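Local coordinates for GH3 beta-N-acetylglucosaminidase (Paenibacillaceae, PDB 6K5J), which hydrolyses terminal non-reducing beta-N-acetylglucosamine residues, probably of chitin oligosaccharides, and probably by the retaining mechanism of glycoside hydrolase family 3, at residues 384-395 against 448-456; 409-417 against 505-514. All coordinates share one frame; numbering follows the deposited sequence.

Contact 1: 384-395 against 448-456; sequences LDKTKPVLVVWP and ISQVVVVSY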
loop_
_atom_site.group_PDB
_atom_site.type_symbol
_atom_site.label_atom_id
_atom_site.label_comp_id
_atom_site.label_asym_id
_atom_site.label_seq_id
_atom_site.Cartn_x
_atom_site.Cartn_y
_atom_site.Cartn_z
ATOM N N LEU A 384 12.033 9.386 -28.840
ATOM C CA LEU A 384 12.011 8.301 -29.813
ATOM C C LEU A 384 11.837 8.832 -31.234
ATOM O O LEU A 384 11.135 9.820 -31.464
ATOM C CB LEU A 384 10.880 7.327 -29.480
ATOM C CG LEU A 384 10.983 6.580 -28.146
ATOM C CD1 LEU A 384 9.691 5.819 -27.877
ATOM C CD2 LEU A 384 12.168 5.635 -28.136
ATOM N N ASP A 385 12.474 8.159 -32.190
ATOM C CA ASP A 385 12.305 8.450 -33.614
ATOM C C ASP A 385 11.145 7.605 -34.138
ATOM O O ASP A 385 11.262 6.381 -34.251
ATOM C CB ASP A 385 13.607 8.168 -34.362
ATOM C CG ASP A 385 13.529 8.483 -35.856
ATOM O OD1 ASP A 385 12.423 8.673 -36.402
ATOM O OD2 ASP A 385 14.601 8.530 -36.489
ATOM N N LYS A 386 10.027 8.261 -34.459
ATOM C CA LYS A 386 8.820 7.554 -34.872
ATOM C C LYS A 386 8.997 6.801 -36.184
ATOM O O LYS A 386 8.221 5.881 -36.467
ATOM C CB LYS A 386 7.657 8.539 -34.990
ATOM C CG LYS A 386 6.287 7.889 -35.025
ATOM C CD LYS A 386 5.199 8.948 -34.956
ATOM C CE LYS A 386 3.833 8.348 -35.153
ATOM N NZ LYS A 386 2.774 9.390 -35.040
ATOM N N THR A 387 9.993 7.167 -36.989
ATOM C CA THR A 387 10.246 6.493 -38.258
ATOM C C THR A 387 11.021 5.194 -38.094
ATOM O O THR A 387 11.244 4.490 -39.091
ATOM C CB THR A 387 11.002 7.429 -39.207
ATOM O OG1 THR A 387 12.345 7.622 -38.736
ATOM C CG2 THR A 387 10.308 8.765 -39.272
ATOM N N LYS A 388 11.421 4.849 -36.869
ATOM C CA LYS A 388 12.167 3.629 -36.636
ATOM C C LYS A 388 11.416 2.733 -35.655
ATOM O O LYS A 388 10.653 3.232 -34.818
ATOM C CB LYS A 388 13.563 3.941 -36.080
ATOM C CG LYS A 388 14.474 4.690 -37.038
ATOM C CD LYS A 388 15.746 5.121 -36.327
ATOM C CE LYS A 388 16.945 5.123 -37.267
ATOM N NZ LYS A 388 16.770 6.066 -38.405
ATOM N N PRO A 389 11.607 1.415 -35.733
ATOM C CA PRO A 389 10.958 0.518 -34.770
ATOM C C PRO A 389 11.472 0.768 -33.362
ATOM O O PRO A 389 12.555 1.319 -33.150
ATOM C CB PRO A 389 11.354 -0.888 -35.251
ATOM C CG PRO A 389 11.964 -0.689 -36.616
ATOM C CD PRO A 389 12.522 0.689 -36.627
ATOM N N VAL A 390 10.677 0.337 -32.391
ATOM C CA VAL A 390 11.010 0.477 -30.980
ATOM C C VAL A 390 10.851 -0.886 -30.323
ATOM O O VAL A 390 9.791 -1.514 -30.431
ATOM C CB VAL A 390 10.107 1.514 -30.284
ATOM C CG1 VAL A 390 10.573 1.761 -28.839
ATOM C CG2 VAL A 390 10.074 2.820 -31.074
ATOM N N LEU A 391 11.895 -1.344 -29.654
ATOM C CA LEU A 391 11.813 -2.541 -28.836
ATOM C C LEU A 391 11.525 -2.119 -27.399
ATOM O O LEU A 391 12.330 -1.416 -26.784
ATOM C CB LEU A 391 13.111 -3.342 -28.911
ATOM C CG LEU A 391 13.143 -4.551 -27.969
ATOM C CD1 LEU A 391 12.085 -5.603 -28.374
ATOM C CD2 LEU A 391 14.528 -5.156 -27.918
ATOM N N VAL A 392 10.381 -2.531 -26.870
ATOM C CA VAL A 392 10.037 -2.286 -25.475
ATOM C C VAL A 392 10.176 -3.595 -24.710
ATOM O O VAL A 392 9.569 -4.609 -25.083
ATOM C CB VAL A 392 8.618 -1.713 -25.325
ATOM C CG1 VAL A 392 8.272 -1.539 -23.828
ATOM C CG2 VAL A 392 8.496 -0.384 -26.081
ATOM N N VAL A 393 10.972 -3.575 -23.648
ATOM C CA VAL A 393 11.141 -4.721 -22.763
ATOM C C VAL A 393 10.253 -4.504 -21.543
ATOM O O VAL A 393 10.451 -3.550 -20.782
ATOM C CB VAL A 393 12.613 -4.909 -22.367
ATOM C CG1 VAL A 393 12.794 -6.206 -21.587
ATOM C CG2 VAL A 393 13.492 -4.920 -23.614
ATOM N N TRP A 394 9.258 -5.366 -21.369
ATOM C CA TRP A 394 8.207 -5.139 -20.384
ATOM C C TRP A 394 8.283 -6.206 -19.304
ATOM O O TRP A 394 8.169 -7.401 -19.618
ATOM C CB TRP A 394 6.827 -5.139 -21.041
ATOM C CG TRP A 394 5.713 -4.919 -20.054
ATOM C CD1 TRP A 394 4.877 -5.869 -19.532
ATOM C CD2 TRP A 394 5.325 -3.674 -19.459
ATOM N NE1 TRP A 394 3.999 -5.292 -18.641
ATOM C CE2 TRP A 394 4.253 -3.946 -18.578
ATOM C CE3 TRP A 394 5.789 -2.356 -19.576
ATOM C CZ2 TRP A 394 3.622 -2.947 -17.831
ATOM C CZ3 TRP A 394 5.164 -1.362 -18.825
ATOM C CH2 TRP A 394 4.095 -1.668 -17.963
ATOM N N PRO A 395 8.465 -5.834 -18.038
ATOM C CA PRO A 395 8.591 -6.829 -16.972
ATOM C C PRO A 395 7.248 -7.201 -16.366
ATOM O O PRO A 395 6.331 -6.387 -16.267
ATOM C CB PRO A 395 9.465 -6.098 -15.943
ATOM C CG PRO A 395 8.973 -4.652 -16.047
ATOM C CD PRO A 395 8.581 -4.454 -17.522
ATOM N N ILE A 448 16.772 -4.276 -33.665
ATOM C CA ILE A 448 16.045 -3.039 -33.385
ATOM C C ILE A 448 16.926 -2.198 -32.467
ATOM O O ILE A 448 17.147 -2.566 -31.307
ATOM C CB ILE A 448 14.674 -3.301 -32.744
ATOM C CG1 ILE A 448 13.810 -4.173 -33.668
ATOM C CG2 ILE A 448 13.965 -1.986 -32.445
ATOM C CD1 ILE A 448 12.482 -4.624 -33.062
ATOM N N SER A 449 17.423 -1.068 -32.974
ATOM C CA SER A 449 18.417 -0.312 -32.213
ATOM C C SER A 449 17.791 0.601 -31.153
ATOM O O SER A 449 18.433 0.875 -30.127
ATOM C CB SER A 449 19.301 0.494 -33.169
ATOM O OG SER A 449 18.837 1.820 -33.315
ATOM N N GLN A 450 16.561 1.076 -31.372
ATOM C CA GLN A 450 15.824 1.835 -30.363
ATOM C C GLN A 450 15.229 0.875 -29.343
ATOM O O GLN A 450 14.239 0.190 -29.633
ATOM C CB GLN A 450 14.702 2.651 -30.996
ATOM C CG GLN A 450 15.127 3.909 -31.693
ATOM C CD GLN A 450 13.943 4.798 -31.994
ATOM O OE1 GLN A 450 13.941 5.985 -31.666
ATOM N NE2 GLN A 450 12.918 4.224 -32.621
ATOM N N VAL A 451 15.784 0.864 -28.131
ATOM C CA VAL A 451 15.354 -0.035 -27.066
ATOM C C VAL A 451 14.945 0.787 -25.849
ATOM O O VAL A 451 15.705 1.649 -25.393
ATOM C CB VAL A 451 16.458 -1.038 -26.685
ATOM C CG1 VAL A 451 15.952 -1.972 -25.583
ATOM C CG2 VAL A 451 16.899 -1.849 -27.916
ATOM N N VAL A 452 13.744 0.528 -25.336
ATOM C CA VAL A 452 13.301 1.046 -24.044
ATOM C C VAL A 452 13.100 -0.143 -23.121
ATOM O O VAL A 452 12.200 -0.963 -23.347
ATOM C CB VAL A 452 11.997 1.854 -24.137
ATOM C CG1 VAL A 452 11.644 2.423 -22.747
ATOM C CG2 VAL A 452 12.086 2.964 -25.179
ATOM N N VAL A 453 13.898 -0.226 -22.066
ATOM C CA VAL A 453 13.653 -1.213 -21.022
ATOM C C VAL A 453 12.865 -0.541 -19.913
ATOM O O VAL A 453 13.308 0.470 -19.350
ATOM C CB VAL A 453 14.953 -1.809 -20.467
ATOM C CG1 VAL A 453 14.614 -2.798 -19.341
ATOM C CG2 VAL A 453 15.727 -2.488 -21.568
ATOM N N VAL A 454 11.699 -1.093 -19.611
ATOM C CA VAL A 454 10.988 -0.750 -18.388
ATOM C C VAL A 454 11.564 -1.641 -17.292
ATOM O O VAL A 454 11.436 -2.868 -17.345
ATOM C CB VAL A 454 9.476 -0.937 -18.546
ATOM C CG1 VAL A 454 8.774 -0.627 -17.240
ATOM C CG2 VAL A 454 8.940 -0.023 -19.642
ATOM N N SER A 455 12.252 -1.037 -16.323
ATOM C CA SER A 455 12.796 -1.819 -15.224
ATOM C C SER A 455 11.780 -1.908 -14.085
ATOM O O SER A 455 10.859 -1.098 -13.966
ATOM C CB SER A 455 14.128 -1.236 -14.726
ATOM O OG SER A 455 13.967 -0.002 -14.042
ATOM N N TYR A 456 11.945 -2.934 -13.258
ATOM C CA TYR A 456 11.009 -3.194 -12.166
ATOM C C TYR A 456 11.833 -3.754 -11.009
ATOM O O TYR A 456 12.143 -4.949 -10.983
ATOM C CB TYR A 456 9.905 -4.146 -12.615
ATOM C CG TYR A 456 8.784 -4.364 -11.617
ATOM C CD1 TYR A 456 8.988 -5.108 -10.463
ATOM C CD2 TYR A 456 7.513 -3.846 -11.843
ATOM C CE1 TYR A 456 7.960 -5.314 -9.548
ATOM C CE2 TYR A 456 6.479 -4.060 -10.938
ATOM C CZ TYR A 456 6.709 -4.792 -9.801
ATOM O OH TYR A 456 5.685 -5.002 -8.906
HETATM O O HOH W 1 15.066 1.164 -34.035
#
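The side-chain amide of Q450 and the turn D385-K388 meet at one end of the parallel pair formed by strands 390-395 and 450-455, in the mixed sheet of this glycoside hydrolase family 3 enzyme. OE1 of Q450 accepts from D385 N at 2.7 Å, in the carbonyl plane and on a lone pair, with the N-H nearly straight at 168°. On the other end of the amide, NE2 gives one hydrogen to P389 O at 3.0 Å, in the amide plane, though NE2 stands well above the carbonyl plane of P389; it reaches D385 O less directly. Three bonds thus fix the rotation of this buried group. Its reach comes from a chain extended beyond CG, while chi1 of -77° sets CG beside the backbone N.

Beyond the amide the strands run parallel, their axes 17° apart and 4.7 Å at closest approach, with L391, V392 and V393 paired to V451, V452 and V453. The ladder alternates: L391 N to Q450 O, V452 N to L391 O, V393 N to V452 O and V454 N to V393 O. On one sheet face L391 and V393 lie alongside V451 and V453, and V393 CG2 meets V453 CG2 at 3.9 Å. On the other face, CD2 of L384 and CG1 of V390 both meet CG2 of V452.

Further out, D385 OD1 accepts from T387 N, which closes an Asx turn, and also from T387 OG1, both from the same face of the carboxylate. K388 N bonds to D385 O from the face opposite Q450 NE2. Strands 424-430 and 478-483 flank the pair, making it interior to the sheet. A water joins Q450 N to P389 O, to which it donates at 2.7 Å.

Contact 2: 409-417 against 505-514; sequences RKETLGYWL and NTPSAMRALA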
loop_
_atom_site.group_PDB
_atom_site.type_symbol
_atom_site.label_atom_id
_atom_site.label_comp_id
_atom_site.label_asym_id
_atom_site.label_seq_id
_atom_site.Cartn_x
_atom_site.Cartn_y
_atom_site.Cartn_z
ATOM N N ARG A 409 -0.952 -6.064 -16.299
ATOM C CA ARG A 409 -1.301 -4.742 -16.802
ATOM C C ARG A 409 -1.502 -4.833 -18.306
ATOM O O ARG A 409 -0.583 -5.228 -19.031
ATOM C CB ARG A 409 -0.212 -3.718 -16.467
ATOM C CG ARG A 409 0.139 -3.646 -14.981
ATOM C CD ARG A 409 -0.897 -2.859 -14.164
ATOM N NE ARG A 409 -0.307 -2.369 -12.920
ATOM C CZ ARG A 409 -0.990 -1.876 -11.888
ATOM N NH1 ARG A 409 -2.320 -1.795 -11.917
ATOM N NH2 ARG A 409 -0.334 -1.467 -10.812
ATOM N N LYS A 410 -2.691 -4.451 -18.774
ATOM C CA LYS A 410 -2.939 -4.404 -20.214
ATOM C C LYS A 410 -2.393 -3.125 -20.847
ATOM O O LYS A 410 -1.851 -3.157 -21.959
ATOM C CB LYS A 410 -4.439 -4.529 -20.490
ATOM C CG LYS A 410 -4.785 -4.580 -21.974
ATOM C CD LYS A 410 -6.241 -4.224 -22.211
ATOM C CE LYS A 410 -6.387 -2.811 -22.763
ATOM N NZ LYS A 410 -6.331 -2.800 -24.252
ATOM N N GLU A 411 -2.540 -1.986 -20.169
ATOM C CA GLU A 411 -2.107 -0.700 -20.725
ATOM C C GLU A 411 -0.624 -0.488 -20.412
ATOM O O GLU A 411 -0.228 0.330 -19.576
ATOM C CB GLU A 411 -2.973 0.434 -20.185
ATOM C CG GLU A 411 -4.444 0.367 -20.606
ATOM C CD GLU A 411 -5.321 -0.411 -19.634
ATOM O OE1 GLU A 411 -4.799 -1.046 -18.692
ATOM O OE2 GLU A 411 -6.554 -0.367 -19.811
ATOM N N THR A 412 0.197 -1.277 -21.101
ATOM C CA THR A 412 1.645 -1.238 -20.973
ATOM C C THR A 412 2.213 -0.001 -21.663
ATOM O O THR A 412 1.516 0.720 -22.380
ATOM C CB THR A 412 2.267 -2.485 -21.607
ATOM O OG1 THR A 412 1.993 -2.473 -23.019
ATOM C CG2 THR A 412 1.691 -3.763 -20.978
ATOM N N LEU A 413 3.517 0.228 -21.465
ATOM C CA LEU A 413 4.178 1.275 -22.234
ATOM C C LEU A 413 4.035 1.016 -23.729
ATOM O O LEU A 413 3.769 1.942 -24.510
ATOM C CB LEU A 413 5.651 1.369 -21.838
ATOM C CG LEU A 413 6.443 2.323 -22.732
ATOM C CD1 LEU A 413 5.890 3.731 -22.587
ATOM C CD2 LEU A 413 7.916 2.283 -22.361
ATOM N N GLY A 414 4.189 -0.246 -24.143
ATOM C CA GLY A 414 4.029 -0.578 -25.550
ATOM C C GLY A 414 2.631 -0.279 -26.048
ATOM O O GLY A 414 2.454 0.210 -27.166
ATOM N N TYR A 415 1.622 -0.566 -25.220
ATOM C CA TYR A 415 0.240 -0.219 -25.541
ATOM C C TYR A 415 0.103 1.262 -25.883
ATOM O O TYR A 415 -0.493 1.629 -26.904
ATOM C CB TYR A 415 -0.662 -0.594 -24.363
ATOM C CG TYR A 415 -2.098 -0.097 -24.463
ATOM C CD1 TYR A 415 -3.083 -0.871 -25.080
ATOM C CD2 TYR A 415 -2.463 1.140 -23.936
ATOM C CE1 TYR A 415 -4.395 -0.418 -25.171
ATOM C CE2 TYR A 415 -3.765 1.598 -24.011
ATOM C CZ TYR A 415 -4.727 0.813 -24.631
ATOM O OH TYR A 415 -6.020 1.268 -24.711
ATOM N N TRP A 416 0.655 2.138 -25.041
ATOM C CA TRP A 416 0.486 3.568 -25.294
ATOM C C TRP A 416 1.330 4.033 -26.475
ATOM O O TRP A 416 0.906 4.907 -27.241
ATOM C CB TRP A 416 0.821 4.370 -24.038
ATOM C CG TRP A 416 -0.180 4.148 -22.953
ATOM C CD1 TRP A 416 0.003 3.442 -21.807
ATOM C CD2 TRP A 416 -1.526 4.626 -22.922
ATOM N NE1 TRP A 416 -1.148 3.454 -21.051
ATOM C CE2 TRP A 416 -2.101 4.177 -21.716
ATOM C CE3 TRP A 416 -2.301 5.398 -23.794
ATOM C CZ2 TRP A 416 -3.415 4.484 -21.353
ATOM C CZ3 TRP A 416 -3.603 5.692 -23.443
ATOM C CH2 TRP A 416 -4.149 5.234 -22.230
ATOM N N LEU A 417 2.537 3.492 -26.630
ATOM C CA LEU A 417 3.334 3.876 -27.789
ATOM C C LEU A 417 2.644 3.449 -29.077
ATOM O O LEU A 417 2.615 4.205 -30.057
ATOM C CB LEU A 417 4.733 3.277 -27.693
ATOM C CG LEU A 417 5.669 3.917 -26.668
ATOM C CD1 LEU A 417 6.969 3.154 -26.623
ATOM C CD2 LEU A 417 5.919 5.394 -26.995
ATOM N N ASN A 505 3.726 0.948 -12.546
ATOM C CA ASN A 505 3.408 0.501 -13.901
ATOM C C ASN A 505 1.915 0.622 -14.206
ATOM O O ASN A 505 1.369 -0.152 -14.996
ATOM C CB ASN A 505 3.896 -0.933 -14.130
ATOM C CG ASN A 505 3.143 -1.959 -13.297
ATOM O OD1 ASN A 505 2.326 -1.612 -12.454
ATOM N ND2 ASN A 505 3.430 -3.239 -13.533
ATOM N N THR A 506 1.247 1.584 -13.570
ATOM C CA THR A 506 -0.178 1.818 -13.762
ATOM C C THR A 506 -0.476 2.289 -15.183
ATOM O O THR A 506 0.416 2.775 -15.882
ATOM C CB THR A 506 -0.662 2.889 -12.793
ATOM O OG1 THR A 506 0.078 4.096 -13.032
ATOM C CG2 THR A 506 -0.464 2.451 -11.350
ATOM N N PRO A 507 -1.742 2.196 -15.618
ATOM C CA PRO A 507 -2.080 2.715 -16.953
ATOM C C PRO A 507 -1.703 4.174 -17.142
ATOM O O PRO A 507 -1.107 4.523 -18.168
ATOM C CB PRO A 507 -3.599 2.494 -17.033
ATOM C CG PRO A 507 -3.836 1.289 -16.179
ATOM C CD PRO A 507 -2.876 1.466 -15.012
ATOM N N SER A 508 -2.018 5.040 -16.167
ATOM C CA SER A 508 -1.763 6.464 -16.346
ATOM C C SER A 508 -0.275 6.786 -16.304
ATOM O O SER A 508 0.159 7.733 -16.964
ATOM C CB SER A 508 -2.523 7.285 -15.298
ATOM O OG SER A 508 -2.035 7.034 -13.990
ATOM N N ALA A 509 0.515 6.028 -15.535
ATOM C CA ALA A 509 1.955 6.275 -15.501
ATOM C C ALA A 509 2.601 5.873 -16.819
ATOM O O ALA A 509 3.512 6.548 -17.303
ATOM C CB ALA A 509 2.606 5.514 -14.339
ATOM N N MET A 510 2.125 4.789 -17.426
ATOM C CA MET A 510 2.702 4.371 -18.695
ATOM C C MET A 510 2.254 5.278 -19.834
ATOM O O MET A 510 3.025 5.509 -20.777
ATOM C CB MET A 510 2.351 2.907 -18.964
ATOM C CG MET A 510 2.986 1.929 -17.945
ATOM S SD MET A 510 4.804 2.010 -17.868
ATOM C CE MET A 510 5.115 3.145 -16.489
ATOM N N ARG A 511 1.035 5.814 -19.757
ATOM C CA ARG A 511 0.602 6.812 -20.735
ATOM C C ARG A 511 1.485 8.046 -20.666
ATOM O O ARG A 511 1.979 8.523 -21.691
ATOM C CB ARG A 511 -0.863 7.187 -20.508
ATOM C CG ARG A 511 -1.365 8.347 -21.404
ATOM C CD ARG A 511 -2.793 8.786 -21.015
ATOM N NE ARG A 511 -3.215 9.967 -21.772
ATOM C CZ ARG A 511 -2.936 11.222 -21.437
ATOM N NH1 ARG A 511 -2.234 11.485 -20.340
ATOM N NH2 ARG A 511 -3.368 12.225 -22.206
ATOM N N ALA A 512 1.712 8.560 -19.452
ATOM C CA ALA A 512 2.543 9.745 -19.278
ATOM C C ALA A 512 3.974 9.473 -19.717
ATOM O O ALA A 512 4.610 10.320 -20.354
ATOM C CB ALA A 512 2.506 10.194 -17.816
ATOM N N LEU A 513 4.495 8.293 -19.381
ATOM C CA LEU A 513 5.843 7.945 -19.808
ATOM C C LEU A 513 5.951 7.939 -21.328
ATOM O O LEU A 513 6.933 8.436 -21.888
ATOM C CB LEU A 513 6.229 6.584 -19.236
ATOM C CG LEU A 513 7.563 6.016 -19.693
ATOM C CD1 LEU A 513 8.712 6.947 -19.264
ATOM C CD2 LEU A 513 7.726 4.633 -19.091
ATOM N N ALA A 514 4.953 7.368 -22.012
ATOM C CA ALA A 514 4.960 7.379 -23.472
ATOM C C ALA A 514 4.952 8.804 -24.005
ATOM O O ALA A 514 5.674 9.122 -24.959
ATOM C CB ALA A 514 3.757 6.600 -24.014
HETATM O O HOH W 2 -0.650 -0.397 -16.910
#
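W416 lies flat on the helical backbone of R511, an indole laid over a main chain: its CD1 comes to 3.3 Å from R511 N, which sits over the ring face. CB of R511 then makes a CH-pi contact, 3.6 Å from the centroid of the five-membered ring and 16° off the normal. The opposite face of the indole is taken by CD2 of Y415, so the ring is sandwiched. Because CG of R511 lies anti to its own N and the chain stays extended to NE, CG and CD run on across the six-membered ring; the guanidinium stands about perpendicular to the indole.

Two helices, 413-417 and 507-514, cross here at -51° with axes 8.3 Å apart. A514, whose side chain is a lone CB, is consistent with this close approach: that CB touches W416 CB at 3.7 Å and also meets L413 CD1 and L417 CD2. L413 packs across L513 at about a right angle, methyl to methyl. L413 also reaches V452, and L417 reaches V392, which sets the helix pair against the mixed sheet.

Both helices begin with a threonine N-cap: T412 OG1 accepts from Y415 N and also bonds E426 OE1, while T506 OG1 accepts from A509 N and bonds E504 OE2. Ahead of them R409 NE donates to N505 OD1 at 2.8 Å. The oxygen lies at the guanidinium edge, yet NE stands 54° out of the amide's carbonyl plane; NH2 adds a weak bond to the same oxygen and finds G87 O elsewhere. A water donates to both E411 O and N505 O.

E370 forms a salt bridge with R511 NH1. Apolar packing therefore joins the helices, polar bonds tie their leading loops, and R511's charge is probably balanced beyond the indole.

Contacts 1 and 2 have centres 13 Å apart and belong to one alpha/beta unit, the mixed sheet and its covering helices. Their segments alternate along the chain: 384-395, 409-417, 448-456, 505-514. Strand 390-396 is followed directly by helix 413-419, so the first segments of the two contacts are successive elements. The helices of contact 2 lie over the sheet face bearing V392 and V452. W394 is the main junction: its CZ3 is 3.5 Å from M510 SD, and its CE2 is 3.5 Å from T412 CG2. V454 CG2 also meets L413 CD2 at 3.7 Å. Sheet and helix pair therefore pack against each other through a shared, largely apolar interface.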